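Local coordinates for FdxN element excision controlling factor protein (Anabaena variabilis, PDB 2OKF) that probably binds nucleic acid and serves as a controlling factor in excision of the fdxN element, a site-specific recombination of nitrogen-fixation genes, at residues 11-16 with 24-29; 47-50 with 55-58; 125-130 with 134-139. All coordinates share one frame; numbering follows the deposited sequence.

Contact 1: residues 11-16 with 24-29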
ATOM      1  N   VAL A  11     -10.607 -12.040 -17.505  1.00 22.16           N
ATOM      2  CA  VAL A  11     -11.989 -11.626 -17.236  1.00 20.84           C
ATOM      3  C   VAL A  11     -12.128 -10.112 -17.364  1.00 21.73           C
ATOM      4  O   VAL A  11     -13.060  -9.623 -17.972  1.00 21.60           O
ATOM      5  CB  VAL A  11     -12.446 -12.040 -15.824  1.00 22.21           C
ATOM      6  CG1 VAL A  11     -13.724 -11.338 -15.418  1.00 25.34           C
ATOM      7  CG2 VAL A  11     -12.626 -13.554 -15.763  1.00 23.84           C
ATOM      8  N   VAL A  12     -11.210  -9.365 -16.749  1.00 22.60           N
ATOM      9  CA  VAL A  12     -11.297  -7.906 -16.812  1.00 22.29           C
ATOM     10  C   VAL A  12     -11.100  -7.403 -18.237  1.00 22.38           C
ATOM     11  O   VAL A  12     -11.774  -6.475 -18.683  1.00 22.22           O
ATOM     12  CB  VAL A  12     -10.313  -7.236 -15.800  1.00 22.62           C
ATOM     13  CG1 VAL A  12     -10.350  -5.730 -15.974  1.00 25.07           C
ATOM     14  CG2 VAL A  12     -10.682  -7.639 -14.395  1.00 25.18           C
ATOM     15  N   LYS A  13     -10.177  -8.004 -18.974  1.00 22.92           N
ATOM     16  CA  LYS A  13      -9.981  -7.627 -20.365  1.00 23.22           C
ATOM     17  C   LYS A  13     -11.250  -7.850 -21.154  1.00 23.00           C
ATOM     18  O   LYS A  13     -11.640  -7.029 -21.970  1.00 23.30           O
ATOM     19  CB  LYS A  13      -8.799  -8.389 -20.978  1.00 23.86           C
ATOM     20  CG  LYS A  13      -7.481  -7.924 -20.480  1.00 28.88           C
ATOM     21  CD  LYS A  13      -6.303  -8.811 -20.882  1.00 34.46           C
ATOM     22  CE  LYS A  13      -6.022  -8.799 -22.353  1.00 43.33           C
ATOM     23  NZ  LYS A  13      -4.674  -9.479 -22.606  1.00 42.82           N
ATOM     24  N   THR A  14     -11.891  -9.000 -20.929  1.00 22.53           N
ATOM     25  CA  THR A  14     -13.140  -9.339 -21.592  1.00 24.07           C
ATOM     26  C   THR A  14     -14.220  -8.320 -21.257  1.00 21.70           C
ATOM     27  O   THR A  14     -14.894  -7.810 -22.172  1.00 23.00           O
ATOM     28  CB  THR A  14     -13.565 -10.757 -21.236  1.00 25.45           C
ATOM     29  OG1 THR A  14     -12.614 -11.647 -21.855  1.00 24.69           O
ATOM     30  CG2 THR A  14     -14.975 -11.092 -21.734  1.00 24.29           C
ATOM     31  N   ALA A  15     -14.337  -7.987 -19.977  1.00 22.02           N
ATOM     32  CA  ALA A  15     -15.329  -7.020 -19.513  1.00 21.56           C
ATOM     33  C   ALA A  15     -15.086  -5.657 -20.156  1.00 21.05           C
ATOM     34  O   ALA A  15     -16.008  -4.998 -20.616  1.00 22.41           O
ATOM     35  CB  ALA A  15     -15.284  -6.939 -18.037  1.00 22.63           C
ATOM     36  N   LEU A  16     -13.818  -5.240 -20.193  1.00 18.95           N
ATOM     37  CA  LEU A  16     -13.458  -3.979 -20.844  1.00 19.74           C
ATOM     38  C   LEU A  16     -13.869  -3.984 -22.330  1.00 21.19           C
ATOM     39  O   LEU A  16     -14.508  -3.028 -22.816  1.00 21.01           O
ATOM     40  CB  LEU A  16     -11.947  -3.709 -20.727  1.00 19.81           C
ATOM     41  CG  LEU A  16     -11.493  -3.206 -19.360  1.00 21.89           C
ATOM     42  CD1 LEU A  16      -9.988  -3.350 -19.195  1.00 24.51           C
ATOM     43  CD2 LEU A  16     -11.922  -1.777 -19.194  1.00 23.30           C
ATOM     44  N   THR A  24      -4.562  -1.470 -25.087  1.00 25.52           N
ATOM     45  CA  THR A  24      -3.378  -1.012 -25.820  1.00 27.16           C
ATOM     46  C   THR A  24      -2.063  -1.597 -25.324  1.00 30.77           C
ATOM     47  O   THR A  24      -1.083  -1.668 -26.094  1.00 32.34           O
ATOM     48  CB  THR A  24      -3.305   0.511 -25.843  1.00 28.49           C
ATOM     49  OG1 THR A  24      -3.228   1.015 -24.490  1.00 27.69           O
ATOM     50  CG2 THR A  24      -4.517   1.061 -26.588  1.00 27.53           C
ATOM     51  N   ASP A  25      -2.019  -2.003 -24.074  1.00 29.34           N
ATOM     52  CA  ASP A  25      -0.824  -2.583 -23.507  1.00 34.60           C
ATOM     53  C   ASP A  25      -1.207  -3.502 -22.379  1.00 35.23           C
ATOM     54  O   ASP A  25      -2.102  -3.230 -21.546  1.00 34.32           O
ATOM     55  CB  ASP A  25       0.182  -1.520 -23.007  1.00 35.98           C
ATOM     56  CG  ASP A  25       1.094  -1.009 -24.104  1.00 42.41           C
ATOM     57  OD1 ASP A  25       1.567  -1.810 -24.960  1.00 53.05           O
ATOM     58  OD2 ASP A  25       1.356   0.202 -24.110  1.00 55.71           O
ATOM     59  N   ASP A  26      -0.518  -4.624 -22.354  1.00 34.59           N
ATOM     60  CA  ASP A  26      -0.735  -5.591 -21.341  1.00 34.77           C
ATOM     61  C   ASP A  26       0.481  -6.495 -21.372  1.00 36.46           C
ATOM     62  O   ASP A  26       0.584  -7.364 -22.233  1.00 38.40           O
ATOM     63  CB  ASP A  26      -2.018  -6.362 -21.617  1.00 36.75           C
ATOM     64  CG  ASP A  26      -2.332  -7.354 -20.532  1.00 40.72           C
ATOM     65  OD1 ASP A  26      -1.633  -7.351 -19.510  1.00 44.06           O
ATOM     66  OD2 ASP A  26      -3.270  -8.154 -20.717  1.00 47.80           O
ATOM     67  N   PRO A  27       1.413  -6.289 -20.444  1.00 35.89           N
ATOM     68  CA  PRO A  27       1.359  -5.295 -19.384  1.00 36.17           C
ATOM     69  C   PRO A  27       1.772  -3.894 -19.794  1.00 33.37           C
ATOM     70  O   PRO A  27       2.551  -3.692 -20.745  1.00 32.32           O
ATOM     71  CB  PRO A  27       2.363  -5.836 -18.362  1.00 38.28           C
ATOM     72  CG  PRO A  27       3.391  -6.539 -19.213  1.00 38.99           C
ATOM     73  CD  PRO A  27       2.653  -7.088 -20.395  1.00 37.88           C
ATOM     74  N   LEU A  28       1.188  -2.925 -19.093  1.00 32.12           N
ATOM     75  CA  LEU A  28       1.624  -1.557 -19.198  1.00 31.66           C
ATOM     76  C   LEU A  28       2.838  -1.506 -18.268  1.00 32.42           C
ATOM     77  O   LEU A  28       2.691  -1.699 -17.059  1.00 34.89           O
ATOM     78  CB  LEU A  28       0.558  -0.598 -18.670  1.00 32.53           C
ATOM     79  CG  LEU A  28       1.008   0.856 -18.554  1.00 33.91           C
ATOM     80  CD1 LEU A  28       1.378   1.449 -19.881  1.00 36.59           C
ATOM     81  CD2 LEU A  28      -0.150   1.602 -17.895  1.00 32.02           C
ATOM     82  N   THR A  29       4.009  -1.225 -18.809  1.00 33.78           N
ATOM     83  CA  THR A  29       5.215  -1.148 -17.966  1.00 37.91           C
ATOM     84  C   THR A  29       5.503   0.299 -17.645  1.00 40.43           C
ATOM     85  O   THR A  29       5.312   1.176 -18.487  1.00 42.66           O
ATOM     86  CB  THR A  29       6.424  -1.808 -18.610  1.00 37.49           C
ATOM     87  OG1 THR A  29       6.634  -1.255 -19.920  1.00 40.46           O
ATOM     88  CG2 THR A  29       6.181  -3.333 -18.700  1.00 39.61           C
TER
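Lys-13 and Asp-26 make the whole of this contact: a salt bridge from helix 6-18 to Asp-26, close to strand 22-25. NZ of Lys-13 donates a hydrogen bond to OD2 of Asp-26 at 2.7 Å. It reaches that oxygen on the anti side, 17° out of the carboxylate plane. The tight part centres on OD2 of Asp-26: CD of Lys-13 comes within 3.1 Å of it and CE of Lys-13 within 3.3 Å. A bend at chi3 (67°) in the otherwise extended lysine chain turns the ammonium group back, so that the last methylenes and NZ curl round OD2. OD2 has a second grip in a hydrogen bond with NE2 of His-9, one helical turn before Lys-13, which would be consistent with a carboxylate held in place mainly through this one oxygen.

The rest is loose. OD1 of Asp-26 lies 4.8 Å from NZ of Lys-13, the nearest CA atoms, those of the same two residues, are 9.5 Å apart, and the two segments bury only 78 Å² between them. Both residues are partly exposed, and Glu-10 adds no more than a long, weak ion pair to NZ. By contrast, the inner side of the helix is closely packed: Val-12 and Leu-16 rest on strand 54-60. Next to the bridge, Thr-24 and Asp-25 together face Ala-48 in a classic beta bulge, and a cis peptide joins Asp-26 to Pro-27. The arrangement is a surface salt bridge across an alpha-beta unit, consistent with the helix-on-sheet core of the PD-(D/E)XK clan.

Contact 2: residues 47-50 with 55-58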
ATOM      1  N   ILE A  47      -3.219  -3.326 -16.947  1.00 25.67           N
ATOM      2  CA  ILE A  47      -3.822  -3.249 -18.267  1.00 25.00           C
ATOM      3  C   ILE A  47      -3.965  -1.784 -18.660  1.00 27.07           C
ATOM      4  O   ILE A  47      -4.490  -1.000 -17.889  1.00 28.27           O
ATOM      5  CB  ILE A  47      -5.246  -3.852 -18.297  1.00 25.70           C
ATOM      6  CG1 ILE A  47      -5.217  -5.318 -17.900  1.00 29.75           C
ATOM      7  CG2 ILE A  47      -5.867  -3.665 -19.664  1.00 29.98           C
ATOM      8  CD1 ILE A  47      -6.615  -5.942 -17.609  1.00 27.88           C
ATOM      9  N   ALA A  48      -3.504  -1.416 -19.851  1.00 24.05           N
ATOM     10  CA  ALA A  48      -3.709  -0.069 -20.381  1.00 22.38           C
ATOM     11  C   ALA A  48      -4.833  -0.196 -21.416  1.00 23.79           C
ATOM     12  O   ALA A  48      -4.818  -1.105 -22.256  1.00 23.71           O
ATOM     13  CB  ALA A  48      -2.491   0.456 -21.064  1.00 23.83           C
ATOM     14  N   ALA A  49      -5.792   0.724 -21.384  1.00 22.11           N
ATOM     15  CA  ALA A  49      -6.873   0.695 -22.339  1.00 21.33           C
ATOM     16  C   ALA A  49      -7.316   2.090 -22.622  1.00 20.85           C
ATOM     17  O   ALA A  49      -6.977   3.044 -21.899  1.00 20.74           O
ATOM     18  CB  ALA A  49      -8.053  -0.130 -21.806  1.00 22.16           C
ATOM     19  N   GLU A  50      -8.062   2.222 -23.714  1.00 21.46           N
ATOM     20  CA  GLU A  50      -8.605   3.524 -24.041  1.00 23.05           C
ATOM     21  C   GLU A  50      -9.904   3.433 -24.780  1.00 21.05           C
ATOM     22  O   GLU A  50     -10.218   2.402 -25.347  1.00 22.42           O
ATOM     23  CB  GLU A  50      -7.603   4.373 -24.830  1.00 26.20           C
ATOM     24  CG  GLU A  50      -7.273   3.884 -26.155  1.00 28.86           C
ATOM     25  CD  GLU A  50      -6.303   4.865 -26.809  1.00 30.87           C
ATOM     26  OE1 GLU A  50      -5.120   4.879 -26.412  1.00 29.76           O
ATOM     27  OE2 GLU A  50      -6.730   5.635 -27.708  1.00 38.33           O
ATOM     28  N   LYS A  55      -8.017   7.607 -21.638  1.00 22.37           N
ATOM     29  CA  LYS A  55      -7.009   6.580 -21.311  1.00 23.03           C
ATOM     30  C   LYS A  55      -7.087   6.156 -19.868  1.00 22.19           C
ATOM     31  O   LYS A  55      -7.244   6.975 -18.969  1.00 22.18           O
ATOM     32  CB  LYS A  55      -5.591   7.151 -21.568  1.00 23.09           C
ATOM     33  CG  LYS A  55      -5.284   7.427 -23.034  1.00 26.08           C
ATOM     34  CD  LYS A  55      -3.894   8.061 -23.189  1.00 29.36           C
ATOM     35  CE  LYS A  55      -3.601   8.377 -24.635  1.00 41.36           C
ATOM     36  NZ  LYS A  55      -2.345   9.154 -24.776  1.00 44.37           N
ATOM     37  N   ILE A  56      -6.980   4.855 -19.646  1.00 21.72           N
ATOM     38  CA  ILE A  56      -7.010   4.266 -18.313  1.00 21.27           C
ATOM     39  C   ILE A  56      -5.930   3.209 -18.123  1.00 21.87           C
ATOM     40  O   ILE A  56      -5.374   2.690 -19.075  1.00 21.07           O
ATOM     41  CB  ILE A  56      -8.385   3.642 -17.959  1.00 22.06           C
ATOM     42  CG1 ILE A  56      -8.657   2.411 -18.816  1.00 21.76           C
ATOM     43  CG2 ILE A  56      -9.478   4.669 -18.128  1.00 23.05           C
ATOM     44  CD1 ILE A  56      -9.892   1.668 -18.413  1.00 23.60           C
ATOM     45  N   ALA A  57      -5.633   2.944 -16.850  1.00 20.76           N
ATOM     46  CA  ALA A  57      -4.786   1.839 -16.440  1.00 20.65           C
ATOM     47  C   ALA A  57      -5.590   1.094 -15.391  1.00 20.78           C
ATOM     48  O   ALA A  57      -6.272   1.701 -14.593  1.00 22.53           O
ATOM     49  CB  ALA A  57      -3.456   2.319 -15.850  1.00 22.41           C
ATOM     50  N   VAL A  58      -5.549  -0.232 -15.423  1.00 22.04           N
ATOM     51  CA  VAL A  58      -6.321  -1.023 -14.506  1.00 20.46           C
ATOM     52  C   VAL A  58      -5.440  -2.012 -13.787  1.00 21.67           C
ATOM     53  O   VAL A  58      -4.748  -2.826 -14.402  1.00 21.37           O
ATOM     54  CB  VAL A  58      -7.439  -1.813 -15.237  1.00 22.13           C
ATOM     55  CG1 VAL A  58      -8.269  -2.596 -14.228  1.00 22.97           C
ATOM     56  CG2 VAL A  58      -8.311  -0.858 -16.016  1.00 23.69           C
TER
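Ile-47, Val-58, Ala-49 and Ile-56 occupy one face of the two-stranded segment, Ala-48, Ala-57, Glu-50 and Lys-55 the other; the flat groups between these faces are peptide units rather than rings. Along the outer margins, Thr-24 and Asp-25 bond to Ala-48, while Val-95 bonds to Lys-55 and Ala-57, so both strands are interior to the sheet.

Two antiparallel hydrogen-bonded pairs join the strands. Val-58 N reaches Ile-47 O at 2.8 Å in the carbonyl plane, although bent at the hydrogen, and Ile-47 N returns a bond to Val-58 O at 3.0 Å. Ile-56 N meets Ala-49 O at 2.9 Å, almost straight, whereas Ala-49 N stands 35° out of the carbonyl plane of Ile-56 O, an oxygen that also accepts from NH1 of Arg-94.

On the aliphatic face CB of Ala-49 touches CG1 of Ile-56 at 4.0 Å. A chi1 of 68° wedges that CG1 between its own backbone N and carbonyl carbon, within 3.6 Å of Ala-49 O. This face lies under helix 6-18, with Leu-16 on Ile-56 and Val-12 on Ile-47. Opposite, Glu-50 and Lys-55 run out together, but OE1 of Glu-50 stays 5.4 Å from NZ of Lys-55, too far for a salt bridge. The pairing, with strand axes at 156°, is that of an antiparallel beta hairpin inside the mixed sheet, consistent with the PD-(D/E)XK clan of the XisH family.

Contact 3: residues 125-130 with 134-139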
HETATM    1  N   MSE A 125     -12.312   2.856  -8.666  1.00 22.33           N
HETATM    2  CA  MSE A 125     -12.543   1.434  -8.803  0.50 19.27           C
HETATM    3  C   MSE A 125     -13.308   1.068 -10.072  1.00 21.61           C
HETATM    4  O   MSE A 125     -14.179   1.826 -10.531  1.00 22.32           O
HETATM    5  CB  MSE A 125     -13.309   0.908  -7.556  0.50 22.80           C
HETATM    6  CG  MSE A 125     -12.533   1.089  -6.235  0.50 18.31           C
HETATM    7 SE   MSE A 125     -13.601   0.246  -4.804  0.37 22.53          SE
HETATM    8  CE  MSE A 125     -14.784   1.553  -4.605  0.50 27.54           C
ATOM      9  N   LEU A 126     -12.992  -0.111 -10.575  1.00 21.43           N
ATOM     10  CA  LEU A 126     -13.716  -0.748 -11.681  1.00 21.15           C
ATOM     11  C   LEU A 126     -14.282  -2.009 -11.031  1.00 22.73           C
ATOM     12  O   LEU A 126     -13.545  -2.937 -10.716  1.00 23.20           O
ATOM     13  CB  LEU A 126     -12.801  -1.091 -12.849  1.00 22.37           C
ATOM     14  CG  LEU A 126     -13.358  -1.713 -14.116  1.00 22.27           C
ATOM     15  CD1 LEU A 126     -12.207  -1.971 -15.116  1.00 22.88           C
ATOM     16  CD2 LEU A 126     -14.091  -2.978 -13.891  1.00 26.02           C
ATOM     17  N   VAL A 127     -15.605  -2.038 -10.816  1.00 21.74           N
ATOM     18  CA  VAL A 127     -16.242  -3.198 -10.193  1.00 21.68           C
ATOM     19  C   VAL A 127     -16.761  -4.070 -11.323  1.00 20.74           C
ATOM     20  O   VAL A 127     -17.541  -3.619 -12.181  1.00 22.22           O
ATOM     21  CB  VAL A 127     -17.407  -2.785  -9.296  1.00 21.48           C
ATOM     22  CG1 VAL A 127     -17.980  -3.956  -8.600  1.00 25.81           C
ATOM     23  CG2 VAL A 127     -16.926  -1.767  -8.226  1.00 23.17           C
ATOM     24  N   TYR A 128     -16.273  -5.294 -11.332  1.00 20.39           N
ATOM     25  CA  TYR A 128     -16.602  -6.253 -12.408  1.00 21.57           C
ATOM     26  C   TYR A 128     -17.226  -7.509 -11.861  1.00 23.28           C
ATOM     27  O   TYR A 128     -16.929  -7.932 -10.781  1.00 22.27           O
ATOM     28  CB  TYR A 128     -15.381  -6.592 -13.260  1.00 21.59           C
ATOM     29  CG  TYR A 128     -14.263  -7.331 -12.586  1.00 22.91           C
ATOM     30  CD1 TYR A 128     -13.329  -6.685 -11.770  1.00 21.48           C
ATOM     31  CD2 TYR A 128     -14.094  -8.700 -12.771  1.00 24.12           C
ATOM     32  CE1 TYR A 128     -12.338  -7.366 -11.187  1.00 21.99           C
ATOM     33  CE2 TYR A 128     -13.113  -9.397 -12.167  1.00 24.47           C
ATOM     34  CZ  TYR A 128     -12.197  -8.735 -11.373  1.00 23.83           C
ATOM     35  OH  TYR A 128     -11.165  -9.436 -10.773  1.00 24.95           O
ATOM     36  N   ASP A 129     -18.164  -8.051 -12.619  1.00 21.62           N
ATOM     37  CA  ASP A 129     -18.833  -9.291 -12.303  1.00 21.09           C
ATOM     38  C   ASP A 129     -18.014 -10.407 -12.927  1.00 21.93           C
ATOM     39  O   ASP A 129     -17.824 -10.476 -14.141  1.00 22.05           O
ATOM     40  CB  ASP A 129     -20.243  -9.271 -12.858  1.00 20.31           C
ATOM     41  CG  ASP A 129     -21.019 -10.478 -12.460  1.00 23.14           C
ATOM     42  OD1 ASP A 129     -20.697 -11.592 -12.932  1.00 24.50           O
ATOM     43  OD2 ASP A 129     -21.951 -10.311 -11.649  1.00 26.70           O
ATOM     44  N   VAL A 130     -17.515 -11.296 -12.093  1.00 22.23           N
ATOM     45  CA  VAL A 130     -16.606 -12.335 -12.573  1.00 22.78           C
ATOM     46  C   VAL A 130     -17.260 -13.391 -13.466  1.00 21.94           C
ATOM     47  O   VAL A 130     -16.748 -13.727 -14.556  1.00 23.25           O
ATOM     48  CB  VAL A 130     -15.907 -13.023 -11.362  1.00 24.66           C
ATOM     49  CG1 VAL A 130     -15.128 -14.246 -11.809  1.00 25.48           C
ATOM     50  CG2 VAL A 130     -15.017 -12.022 -10.614  1.00 25.12           C
ATOM     51  N   VAL A 134     -18.433  -8.839 -17.013  1.00 20.14           N
ATOM     52  CA  VAL A 134     -18.927  -7.517 -17.412  1.00 19.46           C
ATOM     53  C   VAL A 134     -18.498  -6.473 -16.379  1.00 21.21           C
ATOM     54  O   VAL A 134     -18.274  -6.799 -15.195  1.00 21.15           O
ATOM     55  CB  VAL A 134     -20.473  -7.502 -17.534  1.00 19.61           C
ATOM     56  CG1 VAL A 134     -20.936  -8.424 -18.651  1.00 21.88           C
ATOM     57  CG2 VAL A 134     -21.162  -7.838 -16.208  1.00 21.99           C
ATOM     58  N   ILE A 135     -18.463  -5.234 -16.831  1.00 19.98           N
ATOM     59  CA  ILE A 135     -18.231  -4.093 -15.938  1.00 20.88           C
ATOM     60  C   ILE A 135     -19.589  -3.681 -15.356  1.00 20.18           C
ATOM     61  O   ILE A 135     -20.555  -3.372 -16.076  1.00 21.28           O
ATOM     62  CB  ILE A 135     -17.629  -2.895 -16.693  1.00 20.91           C
ATOM     63  CG1 ILE A 135     -16.255  -3.289 -17.296  1.00 22.26           C
ATOM     64  CG2 ILE A 135     -17.526  -1.710 -15.769  1.00 21.81           C
ATOM     65  CD1 ILE A 135     -15.510  -2.188 -17.937  1.00 24.68           C
ATOM     66  N   PHE A 136     -19.669  -3.762 -14.050  1.00 21.73           N
ATOM     67  CA  PHE A 136     -20.847  -3.336 -13.304  1.00 21.74           C
ATOM     68  C   PHE A 136     -20.863  -1.846 -13.004  1.00 21.65           C
ATOM     69  O   PHE A 136     -21.877  -1.184 -13.192  1.00 22.98           O
ATOM     70  CB  PHE A 136     -20.968  -4.120 -11.992  1.00 22.58           C
ATOM     71  CG  PHE A 136     -22.009  -3.571 -11.057  1.00 21.11           C
ATOM     72  CD1 PHE A 136     -23.329  -3.498 -11.423  1.00 22.28           C
ATOM     73  CD2 PHE A 136     -21.630  -3.044  -9.830  1.00 22.99           C
ATOM     74  CE1 PHE A 136     -24.286  -2.999 -10.553  1.00 22.57           C
ATOM     75  CE2 PHE A 136     -22.566  -2.519  -8.986  1.00 22.62           C
ATOM     76  CZ  PHE A 136     -23.880  -2.485  -9.335  1.00 23.78           C
ATOM     77  N   GLN A 137     -19.745  -1.308 -12.527  1.00 21.61           N
ATOM     78  CA  GLN A 137     -19.730   0.082 -12.101  0.50 21.54           C
ATOM     79  C   GLN A 137     -18.342   0.660 -12.125  1.00 23.06           C
ATOM     80  O   GLN A 137     -17.402  -0.022 -11.722  1.00 24.56           O
ATOM     81  CB  GLN A 137     -20.262   0.145 -10.652  0.50 23.37           C
ATOM     82  CG  GLN A 137     -20.431   1.535 -10.061  0.50 26.45           C
ATOM     83  CD  GLN A 137     -21.049   1.504  -8.662  0.50 25.75           C
ATOM     84  OE1 GLN A 137     -21.434   0.459  -8.163  0.50 33.23           O
ATOM     85  NE2 GLN A 137     -21.138   2.665  -8.033  0.50 34.96           N
ATOM     86  N   TRP A 138     -18.245   1.891 -12.587  1.00 22.63           N
ATOM     87  CA  TRP A 138     -17.031   2.685 -12.437  1.00 22.17           C
ATOM     88  C   TRP A 138     -17.250   3.633 -11.245  1.00 23.06           C
ATOM     89  O   TRP A 138     -18.280   4.308 -11.176  1.00 23.48           O
ATOM     90  CB  TRP A 138     -16.786   3.504 -13.644  1.00 23.13           C
ATOM     91  CG  TRP A 138     -16.450   2.772 -14.884  1.00 22.00           C
ATOM     92  CD1 TRP A 138     -17.289   2.458 -15.895  1.00 23.71           C
ATOM     93  CD2 TRP A 138     -15.163   2.282 -15.251  1.00 21.87           C
ATOM     94  NE1 TRP A 138     -16.597   1.840 -16.900  1.00 23.32           N
ATOM     95  CE2 TRP A 138     -15.286   1.709 -16.533  1.00 20.16           C
ATOM     96  CE3 TRP A 138     -13.920   2.310 -14.666  1.00 23.31           C
ATOM     97  CZ2 TRP A 138     -14.197   1.169 -17.226  1.00 20.33           C
ATOM     98  CZ3 TRP A 138     -12.830   1.774 -15.361  1.00 23.47           C
ATOM     99  CH2 TRP A 138     -12.975   1.215 -16.621  1.00 23.16           C
ATOM    100  N   ILE A 139     -16.268   3.702 -10.334  1.00 21.58           N
ATOM    101  CA  ILE A 139     -16.354   4.560  -9.152  1.00 22.69           C
ATOM    102  C   ILE A 139     -15.206   5.537  -9.255  1.00 24.27           C
ATOM    103  O   ILE A 139     -14.062   5.148  -9.113  1.00 24.49           O
ATOM    104  CB  ILE A 139     -16.375   3.738  -7.866  1.00 26.08           C
ATOM    105  CG1 ILE A 139     -17.551   2.743  -7.935  1.00 29.26           C
ATOM    106  CG2 ILE A 139     -16.488   4.726  -6.665  1.00 31.56           C
ATOM    107  CD1 ILE A 139     -17.576   1.711  -6.918  1.00 36.18           C
TER
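Met-125, Val-127 and Ile-139 lose the most surface here, about 80 Å² each, and they gather on one face of the C-terminal hairpin. CD1 of Ile-139 is the meeting point: CG2 of Val-127 lies 3.8 Å from it, and CE of selenomethionine Met-125 approaches it too, though that side chain has two conformers and this contact is less certain. Tyr-105, on helix 102-106, packs on all three side chains. The other branch of Val-127, CG1, is anti to the backbone N (chi1 -176°) and runs alongside the Phe-136 ring, meeting its edge at CD2, 4.0 Å away.

Val-127 also sets the register. Its O accepts from Phe-136 N at 2.8 Å and from Gln-137 N at 3.2 Å, and both residues face it, which defines a classic beta bulge; Val-127 N answers with a nearly straight bond to Gln-137 O (2.8 Å).

On the reverse face Leu-126 lies beside Trp-138. Its CG sits 4.0 Å from the centroid of the indole six-membered ring, 20° off the normal, a CH-pi contact, while CD2 of Leu-126 meets CG1 of Ile-135 at 4.0 Å. Replacing Leu-126 by an alanine removes CG and both methyls, and would probably open a gap beside Ile-135 and over part of the indole face, leaving CG2 of Ile-135 to cover it. Tyr-97 meets the same indole edge-to-face. The chemistry implies a hairpin whose backbone bonds run on past the bulge, weakening at Val-134 N to Asp-129 O, with apolar side-chain contacts: methyl groups and a ring edge on one face, leucine against indole on the other.

In the fold
From the N terminus, helix 6-18 turns back into strand 22-25, and contact 1 closes that short excursion. Contact 2 then closes the hairpin of strands 47-51 and 54-60; after helix 69-90, strand 94-101 and two further helices, contact 3 closes the C-terminal hairpin. The three follow in series, neither enclosing nor crossing one another. Contacts 1 and 2 have centres about 7 Å apart and join directly through the backbone pairing of Thr-24 and Asp-25 with Ala-48. Contact 3, its centre about 14 Å from either, occupies the far end of the same six-stranded sheet. Val-12 of the helix packs on Tyr-128, and Ile-56 on Trp-138, so contacts 1 and 2 both touch contact 3.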